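Local coordinates for protein oxidoreductase (Bordetella pertussis, PDB 3Q2K) that probably oxidises the 3'-hydroxyl of UDP-N-acetylglucosaminuronic acid with NAD as cofactor, on the route to 2,3-diacetamido-2,3-dideoxy-D-mannuronic acid, at residues V119-D131 / W198-H211. Residues are numbered along the deposited sequence; the frame is centred on the assembly and turned at random.
Sequences VVSEKPMATRWED and WEWDGGAFMNQASH. With NAI (1,4-dihydronicotinamide adenine dinucleotide), chain U.
Lys123 bends at chi2 (44°) and chi3 (99°), which swings NZ to Asn207. Weak hydrogen bonds run from Lys123 NZ to Asn207 O (3.1 Å) and OD1 (3.2 Å). Glu122, Lys123 and Pro124, the last two joined by a cis peptide, make up the Glu-Lys-Pro motif of the Gfo/Idh/MocA family, at the end of Rossmann strand 118-121; the C-terminal alpha/beta domain supplies 198-211. The same NZ also bonds O2D of NADH and O3' of the UDP-sugar, probably the hydroxyl that is oxidised, which His211 NE2 binds too. His211 crosses the lysine chain nearly at right angles, its CE1 3.5 Å from Lys123 CG. Asn207 ND2 meets the syn lone pair of Asp201 OD1 at 2.6 Å, close to the amide plane, while OD2 of the same carboxylate takes the backbone N of Gly196. Glu122 OE2 takes the nicotinamide N7N almost straight (3.0 Å, 171°). Farther along, Met206 lays CG against Pro124 CG and bends at chi3 to bring CE to 3.4 Å from Thr127 O. At the other end of the contact, Thr127 OG1 gives a 2.8 Å hydrogen bond to Glu199 O, coming from above the carbonyl plane.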
ATOM      1  N   VAL C 119     -41.448  -8.160   8.331  1.00 30.19           N
ATOM      2  CA  VAL C 119     -40.809  -6.929   8.794  1.00 33.18           C
ATOM      3  C   VAL C 119     -40.802  -5.928   7.652  1.00 16.35           C
ATOM      4  O   VAL C 119     -40.433  -6.277   6.530  1.00 26.65           O
ATOM      5  CB  VAL C 119     -39.324  -7.136   9.123  1.00 39.88           C
ATOM      6  CG1 VAL C 119     -38.637  -5.791   9.380  1.00 18.61           C
ATOM      7  CG2 VAL C 119     -39.172  -8.150  10.244  1.00 33.69           C
ATOM      8  N   VAL C 120     -41.280  -4.723   7.942  1.00 34.96           N
ATOM      9  CA  VAL C 120     -41.082  -3.603   7.028  1.00 35.05           C
ATOM     10  C   VAL C 120     -40.095  -2.674   7.720  1.00 47.76           C
ATOM     11  O   VAL C 120     -40.473  -1.995   8.673  1.00 24.90           O
ATOM     12  CB  VAL C 120     -42.380  -2.854   6.671  1.00 28.61           C
ATOM     13  CG1 VAL C 120     -42.096  -1.730   5.689  1.00 26.71           C
ATOM     14  CG2 VAL C 120     -43.401  -3.797   6.055  1.00 21.63           C
ATOM     15  N   SER C 121     -38.830  -2.681   7.307  1.00 26.87           N
ATOM     16  CA  SER C 121     -37.850  -1.823   7.976  1.00 32.93           C
ATOM     17  C   SER C 121     -37.730  -0.472   7.284  1.00 22.56           C
ATOM     18  O   SER C 121     -37.679  -0.432   6.050  1.00 28.36           O
ATOM     19  CB  SER C 121     -36.463  -2.472   7.973  1.00 31.37           C
ATOM     20  OG  SER C 121     -35.554  -1.674   8.706  1.00 18.65           O
ATOM     21  N   GLU C 122     -37.698   0.616   8.048  1.00 24.48           N
ATOM     22  CA  GLU C 122     -37.400   1.907   7.428  1.00 19.79           C
ATOM     23  C   GLU C 122     -35.969   1.971   6.912  1.00 19.18           C
ATOM     24  O   GLU C 122     -35.125   1.182   7.351  1.00 26.52           O
ATOM     25  CB  GLU C 122     -37.596   3.074   8.400  1.00 36.63           C
ATOM     26  CG  GLU C 122     -38.950   3.722   8.243  1.00 26.54           C
ATOM     27  CD  GLU C 122     -39.055   4.500   6.943  1.00 50.28           C
ATOM     28  OE1 GLU C 122     -40.130   5.066   6.642  1.00 33.72           O
ATOM     29  OE2 GLU C 122     -38.041   4.551   6.216  1.00 36.12           O
ATOM     30  N   LYS C 123     -35.698   2.887   5.988  1.00 27.80           N
ATOM     31  CA  LYS C 123     -34.328   3.064   5.513  1.00 27.64           C
ATOM     32  C   LYS C 123     -33.498   3.761   6.585  1.00 37.60           C
ATOM     33  O   LYS C 123     -34.042   4.458   7.437  1.00 37.96           O
ATOM     34  CB  LYS C 123     -34.250   3.728   4.132  1.00 25.09           C
ATOM     35  CG  LYS C 123     -34.914   5.092   3.988  1.00 28.26           C
ATOM     36  CD  LYS C 123     -34.596   5.998   5.169  1.00 56.88           C
ATOM     37  CE  LYS C 123     -33.478   7.012   4.954  1.00 26.31           C
ATOM     38  NZ  LYS C 123     -33.468   7.945   6.126  1.00 26.67           N
ATOM     39  N   PRO C 124     -32.187   3.485   6.614  1.00 37.48           N
ATOM     40  CA  PRO C 124     -31.711   2.353   5.835  1.00 32.17           C
ATOM     41  C   PRO C 124     -31.870   1.136   6.743  1.00 17.39           C
ATOM     42  O   PRO C 124     -32.164   1.296   7.932  1.00 25.46           O
ATOM     43  CB  PRO C 124     -30.229   2.687   5.677  1.00 29.37           C
ATOM     44  CG  PRO C 124     -29.898   3.261   7.029  1.00 18.80           C
ATOM     45  CD  PRO C 124     -31.107   4.106   7.404  1.00 26.46           C
ATOM     46  N   MET C 125     -31.626  -0.068   6.240  1.00 29.66           N
ATOM     47  CA  MET C 125     -31.969  -1.242   7.043  1.00 12.06           C
ATOM     48  C   MET C 125     -31.038  -1.406   8.240  1.00 33.69           C
ATOM     49  O   MET C 125     -31.365  -2.122   9.186  1.00 25.37           O
ATOM     50  CB  MET C 125     -31.908  -2.511   6.182  1.00 25.87           C
ATOM     51  CG  MET C 125     -30.576  -2.802   5.479  1.00 18.87           C
ATOM     52  SD  MET C 125     -30.677  -4.040   4.148  1.00 27.11           S
ATOM     53  CE  MET C 125     -31.372  -5.398   5.097  1.00 30.06           C
ATOM     54  N   ALA C 126     -29.841  -0.833   8.169  1.00 17.95           N
ATOM     55  CA  ALA C 126     -28.951  -0.884   9.332  1.00 29.07           C
ATOM     56  C   ALA C 126     -27.899   0.191   9.105  1.00 28.40           C
ATOM     57  O   ALA C 126     -27.969   0.906   8.109  1.00 25.78           O
ATOM     58  CB  ALA C 126     -28.271  -2.237   9.415  1.00 19.35           C
ATOM     59  N   THR C 127     -26.977   0.347  10.048  1.00 23.17           N
ATOM     60  CA  THR C 127     -25.872   1.291   9.939  1.00 18.94           C
ATOM     61  C   THR C 127     -24.564   0.496   9.822  1.00 25.73           C
ATOM     62  O   THR C 127     -23.504   1.054   9.538  1.00 34.62           O
ATOM     63  CB  THR C 127     -25.819   2.178  11.202  1.00 25.66           C
ATOM     64  OG1 THR C 127     -25.830   1.290  12.323  1.00 17.62           O
ATOM     65  CG2 THR C 127     -27.067   3.037  11.370  1.00 24.22           C
ATOM     66  N   ARG C 128     -24.609  -0.810  10.066  1.00 28.05           N
ATOM     67  CA  ARG C 128     -23.414  -1.642   9.931  1.00 24.65           C
ATOM     68  C   ARG C 128     -23.587  -2.787   8.949  1.00 40.79           C
ATOM     69  O   ARG C 128     -24.637  -3.434   8.930  1.00 31.62           O
ATOM     70  CB  ARG C 128     -23.001  -2.174  11.306  1.00 28.61           C
ATOM     71  CG  ARG C 128     -22.503  -1.036  12.186  1.00 40.32           C
ATOM     72  CD  ARG C 128     -22.748  -1.323  13.656  1.00 53.23           C
ATOM     73  NE  ARG C 128     -22.061  -0.328  14.474  1.00 39.73           N
ATOM     74  CZ  ARG C 128     -21.757  -0.460  15.764  1.00 47.06           C
ATOM     75  NH1 ARG C 128     -22.063  -1.538  16.470  1.00 24.74           N
ATOM     76  NH2 ARG C 128     -21.115   0.506  16.403  1.00 38.22           N
ATOM     77  N   TRP C 129     -22.575  -3.022   8.122  1.00 27.19           N
ATOM     78  CA  TRP C 129     -22.714  -4.069   7.113  1.00 26.48           C
ATOM     79  C   TRP C 129     -23.140  -5.415   7.701  1.00 23.15           C
ATOM     80  O   TRP C 129     -24.125  -6.031   7.295  1.00 20.04           O
ATOM     81  CB  TRP C 129     -21.426  -4.183   6.298  1.00 16.98           C
ATOM     82  CG  TRP C 129     -21.357  -5.278   5.283  1.00 18.00           C
ATOM     83  CD1 TRP C 129     -20.429  -6.286   5.254  1.00 19.61           C
ATOM     84  CD2 TRP C 129     -22.227  -5.502   4.166  1.00 18.82           C
ATOM     85  NE1 TRP C 129     -20.674  -7.120   4.186  1.00 29.81           N
ATOM     86  CE2 TRP C 129     -21.780  -6.673   3.516  1.00 11.42           C
ATOM     87  CE3 TRP C 129     -23.361  -4.851   3.674  1.00 15.24           C
ATOM     88  CZ2 TRP C 129     -22.398  -7.186   2.371  1.00 15.35           C
ATOM     89  CZ3 TRP C 129     -23.961  -5.343   2.516  1.00 20.97           C
ATOM     90  CH2 TRP C 129     -23.488  -6.512   1.885  1.00 17.26           C
ATOM     91  N   GLU C 130     -22.444  -5.860   8.737  1.00 20.42           N
ATOM     92  CA  GLU C 130     -22.663  -7.191   9.301  1.00 25.15           C
ATOM     93  C   GLU C 130     -24.068  -7.261   9.887  1.00 27.95           C
ATOM     94  O   GLU C 130     -24.698  -8.309   9.833  1.00 37.90           O
ATOM     95  CB  GLU C 130     -21.641  -7.516  10.403  1.00 25.46           C
ATOM     96  CG  GLU C 130     -20.285  -7.981   9.883  1.00 57.81           C
ATOM     97  CD  GLU C 130     -20.392  -9.102   8.861  1.00 90.98           C
ATOM     98  OE1 GLU C 130     -21.280  -9.964   9.012  1.00 89.45           O
ATOM     99  OE2 GLU C 130     -19.609  -9.143   7.887  1.00 63.79           O
ATOM    100  N   ASP C 131     -24.604  -6.153  10.386  1.00 29.14           N
ATOM    101  CA  ASP C 131     -25.895  -6.232  11.067  1.00 35.91           C
ATOM    102  C   ASP C 131     -26.915  -6.411   9.957  1.00 18.75           C
ATOM    103  O   ASP C 131     -27.896  -7.144  10.094  1.00 26.51           O
ATOM    104  CB  ASP C 131     -26.257  -4.979  11.875  1.00 36.67           C
ATOM    105  CG  ASP C 131     -25.319  -4.737  13.047  1.00 30.65           C
ATOM    106  OD1 ASP C 131     -24.555  -5.662  13.378  1.00 50.76           O
ATOM    107  OD2 ASP C 131     -25.304  -3.644  13.652  1.00 35.56           O
ATOM    108  N   TRP C 198     -22.634   7.425  14.620  1.00 28.77           N
ATOM    109  CA  TRP C 198     -22.290   6.263  13.789  1.00 22.98           C
ATOM    110  C   TRP C 198     -23.149   5.044  14.101  1.00 24.62           C
ATOM    111  O   TRP C 198     -23.674   4.416  13.189  1.00 28.00           O
ATOM    112  CB  TRP C 198     -20.828   5.790  13.875  1.00 18.78           C
ATOM    113  CG  TRP C 198     -19.751   6.800  13.562  1.00 32.13           C
ATOM    114  CD1 TRP C 198     -18.849   7.317  14.450  1.00 29.49           C
ATOM    115  CD2 TRP C 198     -19.455   7.419  12.298  1.00 20.15           C
ATOM    116  NE1 TRP C 198     -18.023   8.216  13.820  1.00 32.63           N
ATOM    117  CE2 TRP C 198     -18.388   8.314  12.502  1.00 18.49           C
ATOM    118  CE3 TRP C 198     -19.984   7.298  11.011  1.00 22.70           C
ATOM    119  CZ2 TRP C 198     -17.825   9.050  11.458  1.00 32.71           C
ATOM    120  CZ3 TRP C 198     -19.431   8.032   9.977  1.00 21.26           C
ATOM    121  CH2 TRP C 198     -18.368   8.909  10.205  1.00 15.37           C
ATOM    122  N   GLU C 199     -23.215   4.617  15.360  1.00 23.13           N
ATOM    123  CA  GLU C 199     -24.026   3.471  15.760  1.00 20.67           C
ATOM    124  C   GLU C 199     -25.500   3.598  15.365  1.00 26.98           C
ATOM    125  O   GLU C 199     -26.035   2.645  14.817  1.00 35.74           O
ATOM    126  CB  GLU C 199     -23.959   3.260  17.279  1.00 27.10           C
ATOM    127  CG  GLU C 199     -24.676   2.003  17.775  1.00 21.09           C
ATOM    128  CD  GLU C 199     -24.188   1.596  19.151  1.00 45.57           C
ATOM    129  OE1 GLU C 199     -24.388   0.419  19.509  1.00 42.69           O
ATOM    130  OE2 GLU C 199     -23.592   2.417  19.882  1.00 44.19           O
ATOM    131  N   TRP C 200     -26.149   4.740  15.588  1.00 28.81           N
ATOM    132  CA  TRP C 200     -27.599   4.839  15.476  1.00 26.10           C
ATOM    133  C   TRP C 200     -28.114   5.324  14.122  1.00 17.19           C
ATOM    134  O   TRP C 200     -29.249   5.036  13.731  1.00 30.75           O
ATOM    135  CB  TRP C 200     -28.186   5.602  16.677  1.00 13.16           C
ATOM    136  CG  TRP C 200     -27.659   5.051  17.981  1.00 27.21           C
ATOM    137  CD1 TRP C 200     -26.843   5.688  18.876  1.00 24.01           C
ATOM    138  CD2 TRP C 200     -27.859   3.733  18.509  1.00 19.81           C
ATOM    139  NE1 TRP C 200     -26.550   4.863  19.937  1.00 33.57           N
ATOM    140  CE2 TRP C 200     -27.155   3.652  19.730  1.00 43.63           C
ATOM    141  CE3 TRP C 200     -28.596   2.621  18.083  1.00 23.59           C
ATOM    142  CZ2 TRP C 200     -27.137   2.502  20.517  1.00 43.77           C
ATOM    143  CZ3 TRP C 200     -28.573   1.474  18.867  1.00 35.52           C
ATOM    144  CH2 TRP C 200     -27.872   1.433  20.084  1.00 33.91           C
ATOM    145  N   ASP C 201     -27.300   6.078  13.393  1.00 24.29           N
ATOM    146  CA  ASP C 201     -27.790   6.928  12.305  1.00 26.39           C
ATOM    147  C   ASP C 201     -26.811   6.961  11.133  1.00 33.54           C
ATOM    148  O   ASP C 201     -27.206   6.788   9.984  1.00 22.43           O
ATOM    149  CB  ASP C 201     -27.961   8.336  12.890  1.00 25.48           C
ATOM    150  CG  ASP C 201     -28.748   9.308  12.020  1.00 25.17           C
ATOM    151  OD1 ASP C 201     -29.368   9.002  10.974  1.00 31.40           O
ATOM    152  OD2 ASP C 201     -28.734  10.485  12.436  1.00 47.17           O
ATOM    153  N   GLY C 202     -25.523   7.165  11.389  1.00 27.65           N
ATOM    154  CA  GLY C 202     -24.610   7.516  10.306  1.00 20.26           C
ATOM    155  C   GLY C 202     -24.774   8.988   9.986  1.00 29.10           C
ATOM    156  O   GLY C 202     -25.414   9.727  10.733  1.00 35.11           O
ATOM    157  N   GLY C 203     -24.212   9.433   8.870  1.00 21.34           N
ATOM    158  CA  GLY C 203     -24.182  10.860   8.560  1.00 20.59           C
ATOM    159  C   GLY C 203     -25.020  11.200   7.342  1.00 21.59           C
ATOM    160  O   GLY C 203     -25.903  10.423   6.969  1.00 26.32           O
ATOM    161  N   ALA C 204     -24.695  12.297   6.666  1.00 18.16           N
ATOM    162  CA  ALA C 204     -25.470  12.674   5.487  1.00 23.21           C
ATOM    163  C   ALA C 204     -25.771  11.559   4.481  1.00 36.63           C
ATOM    164  O   ALA C 204     -26.772  11.590   3.755  1.00 26.69           O
ATOM    165  CB  ALA C 204     -24.718  13.753   4.740  1.00 21.48           C
ATOM    166  N   PHE C 205     -24.807  10.660   4.298  1.00 20.58           N
ATOM    167  CA  PHE C 205     -24.913   9.644   3.248  1.00 35.87           C
ATOM    168  C   PHE C 205     -25.906   8.576   3.681  1.00 24.24           C
ATOM    169  O   PHE C 205     -26.824   8.247   2.929  1.00 24.91           O
ATOM    170  CB  PHE C 205     -23.584   8.957   2.892  1.00 19.64           C
ATOM    171  CG  PHE C 205     -22.766   9.723   1.894  1.00 18.35           C
ATOM    172  CD1 PHE C 205     -22.890   9.478   0.539  1.00 21.89           C
ATOM    173  CD2 PHE C 205     -21.884  10.713   2.308  1.00 19.27           C
ATOM    174  CE1 PHE C 205     -22.113  10.170  -0.372  1.00 21.49           C
ATOM    175  CE2 PHE C 205     -21.132  11.428   1.397  1.00 28.60           C
ATOM    176  CZ  PHE C 205     -21.231  11.148   0.054  1.00 19.80           C
ATOM    177  N   MET C 206     -25.713   8.071   4.896  1.00 25.87           N
ATOM    178  CA  MET C 206     -26.469   6.927   5.384  1.00 21.73           C
ATOM    179  C   MET C 206     -27.904   7.296   5.745  1.00 26.50           C
ATOM    180  O   MET C 206     -28.834   6.537   5.484  1.00 29.32           O
ATOM    181  CB  MET C 206     -25.797   6.311   6.608  1.00 26.17           C
ATOM    182  CG  MET C 206     -26.478   5.052   7.127  1.00 40.30           C
ATOM    183  SD  MET C 206     -25.341   4.310   8.312  1.00 28.74           S
ATOM    184  CE  MET C 206     -24.340   3.335   7.197  1.00 25.41           C
ATOM    185  N   ASN C 207     -28.110   8.484   6.304  1.00 19.57           N
ATOM    186  CA  ASN C 207     -29.468   8.904   6.618  1.00 39.05           C
ATOM    187  C   ASN C 207     -30.142   9.540   5.401  1.00 35.18           C
ATOM    188  O   ASN C 207     -30.889   8.856   4.703  1.00 26.62           O
ATOM    189  CB  ASN C 207     -29.515   9.782   7.874  1.00 17.82           C
ATOM    190  CG  ASN C 207     -30.926  10.076   8.285  1.00 63.32           C
ATOM    191  OD1 ASN C 207     -31.739  10.261   7.383  1.00 19.10           O
ATOM    192  ND2 ASN C 207     -31.226  10.062   9.583  1.00 25.68           N
ATOM    193  N   GLN C 208     -29.819  10.784   5.061  1.00 25.65           N
ATOM    194  CA  GLN C 208     -30.603  11.514   4.058  1.00 16.59           C
ATOM    195  C   GLN C 208     -30.391  11.130   2.601  1.00 43.40           C
ATOM    196  O   GLN C 208     -31.349  11.149   1.830  1.00 25.96           O
ATOM    197  CB  GLN C 208     -30.394  13.034   4.144  1.00 19.32           C
ATOM    198  CG  GLN C 208     -31.009  13.660   5.373  1.00 14.50           C
ATOM    199  CD  GLN C 208     -30.085  13.600   6.573  1.00 23.48           C
ATOM    200  OE1 GLN C 208     -28.916  13.240   6.453  1.00 25.01           O
ATOM    201  NE2 GLN C 208     -30.593  14.005   7.730  1.00 25.96           N
ATOM    202  N   ALA C 209     -29.143  10.886   2.211  1.00 31.95           N
ATOM    203  CA  ALA C 209     -28.847  10.649   0.803  1.00 38.15           C
ATOM    204  C   ALA C 209     -28.910   9.167   0.436  1.00 42.08           C
ATOM    205  O   ALA C 209     -28.668   8.785  -0.708  1.00 28.46           O
ATOM    206  CB  ALA C 209     -27.475  11.215   0.447  1.00 21.19           C
ATOM    207  N   SER C 210     -29.248   8.320   1.400  1.00 23.74           N
ATOM    208  CA  SER C 210     -29.369   6.895   1.087  1.00 26.32           C
ATOM    209  C   SER C 210     -30.380   6.561  -0.017  1.00 23.74           C
ATOM    210  O   SER C 210     -30.126   5.650  -0.800  1.00 24.20           O
ATOM    211  CB  SER C 210     -29.625   6.065   2.350  1.00 25.71           C
ATOM    212  OG  SER C 210     -30.840   6.461   2.961  1.00 37.92           O
ATOM    213  N   HIS C 211     -31.516   7.252  -0.076  1.00 20.82           N
ATOM    214  CA  HIS C 211     -32.447   7.165  -1.199  1.00 36.62           C
ATOM    215  C   HIS C 211     -31.694   7.441  -2.489  1.00 20.36           C
ATOM    216  O   HIS C 211     -32.124   7.024  -3.567  1.00 34.03           O
ATOM    217  CB  HIS C 211     -33.569   8.210  -1.117  1.00 27.44           C
ATOM    218  CG  HIS C 211     -34.266   8.255   0.209  1.00 34.69           C
ATOM    219  ND1 HIS C 211     -35.335   7.439   0.510  1.00 28.94           N
ATOM    220  CD2 HIS C 211     -34.025   8.984   1.327  1.00 21.93           C
ATOM    221  CE1 HIS C 211     -35.743   7.687   1.743  1.00 21.37           C
ATOM    222  NE2 HIS C 211     -34.971   8.629   2.257  1.00 32.90           N
TER
HETATM  223  PA  NAI U 500     -37.510   9.752  15.670  1.00 30.27           P
HETATM  224  O1A NAI U 500     -36.667  10.167  16.811  1.00 26.29           O
HETATM  225  O2A NAI U 500     -38.562  10.943  15.397  1.00 24.14           O
HETATM  226  O5B NAI U 500     -38.620   8.628  15.992  1.00 35.26           O
HETATM  227  C5B NAI U 500     -38.087   7.796  17.016  1.00 28.74           C
HETATM  228  C4B NAI U 500     -39.111   6.958  17.773  1.00 41.42           C
HETATM  229  O4B NAI U 500     -38.570   5.658  18.044  1.00 29.27           O
HETATM  230  C3B NAI U 500     -39.184   7.787  19.070  1.00 27.59           C
HETATM  231  O3B NAI U 500     -40.567   7.988  19.373  1.00 45.37           O
HETATM  232  C2B NAI U 500     -38.359   6.876  20.022  1.00 28.42           C
HETATM  233  O2B NAI U 500     -38.814   6.928  21.377  1.00 47.24           O
HETATM  234  C1B NAI U 500     -38.793   5.507  19.453  1.00 30.96           C
HETATM  235  N9A NAI U 500     -37.907   4.495  20.003  1.00 28.11           N
HETATM  236  C8A NAI U 500     -36.612   4.631  20.394  1.00 33.60           C
HETATM  237  N7A NAI U 500     -36.198   3.464  20.805  1.00 28.74           N
HETATM  238  C5A NAI U 500     -37.166   2.523  20.724  1.00 27.15           C
HETATM  239  C6A NAI U 500     -37.286   1.148  21.006  1.00 24.25           C
HETATM  240  N6A NAI U 500     -36.226   0.404  21.492  1.00 36.40           N
HETATM  241  N1A NAI U 500     -38.455   0.572  20.746  1.00 44.83           N
HETATM  242  C2A NAI U 500     -39.474   1.239  20.232  1.00 22.05           C
HETATM  243  N3A NAI U 500     -39.404   2.524  19.957  1.00 23.50           N
HETATM  244  C4A NAI U 500     -38.275   3.187  20.170  1.00 39.22           C
HETATM  245  O3  NAI U 500     -36.697   9.801  14.289  1.00 43.32           O
HETATM  246  PN  NAI U 500     -37.489   9.345  12.968  1.00 34.04           P
HETATM  247  O1N NAI U 500     -37.233  10.550  12.046  1.00 27.28           O
HETATM  248  O2N NAI U 500     -39.020   9.151  12.950  1.00 40.07           O
HETATM  249  O5D NAI U 500     -36.618   8.126  12.359  1.00 35.97           O
HETATM  250  C5D NAI U 500     -37.491   7.338  11.561  1.00 71.05           C
HETATM  251  C4D NAI U 500     -36.770   6.079  11.065  1.00 14.74           C
HETATM  252  O4D NAI U 500     -37.295   6.086   9.721  1.00 31.57           O
HETATM  253  C3D NAI U 500     -35.244   6.256  10.930  1.00 17.16           C
HETATM  254  O3D NAI U 500     -34.590   5.121  10.375  1.00 21.84           O
HETATM  255  C2D NAI U 500     -35.212   7.317   9.812  1.00 26.48           C
HETATM  256  O2D NAI U 500     -34.010   7.111   9.078  1.00 25.09           O
HETATM  257  C1D NAI U 500     -36.320   6.748   8.895  1.00 30.13           C
HETATM  258  N1N NAI U 500     -37.027   7.775   8.134  1.00 34.34           N
HETATM  259  C2N NAI U 500     -37.320   7.497   6.882  1.00 19.64           C
HETATM  260  C3N NAI U 500     -37.998   8.454   6.137  1.00 26.51           C
HETATM  261  C7N NAI U 500     -38.320   8.171   4.728  1.00 26.01           C
HETATM  262  O7N NAI U 500     -38.523   9.095   3.967  1.00 32.47           O
HETATM  263  N7N NAI U 500     -38.344   6.885   4.325  1.00 23.20           N
HETATM  264  C4N NAI U 500     -38.325   9.678   6.718  1.00 25.16           C
HETATM  265  C5N NAI U 500     -37.964   9.898   8.033  1.00 35.03           C
HETATM  266  C6N NAI U 500     -37.313   8.907   8.742  1.00 37.73           C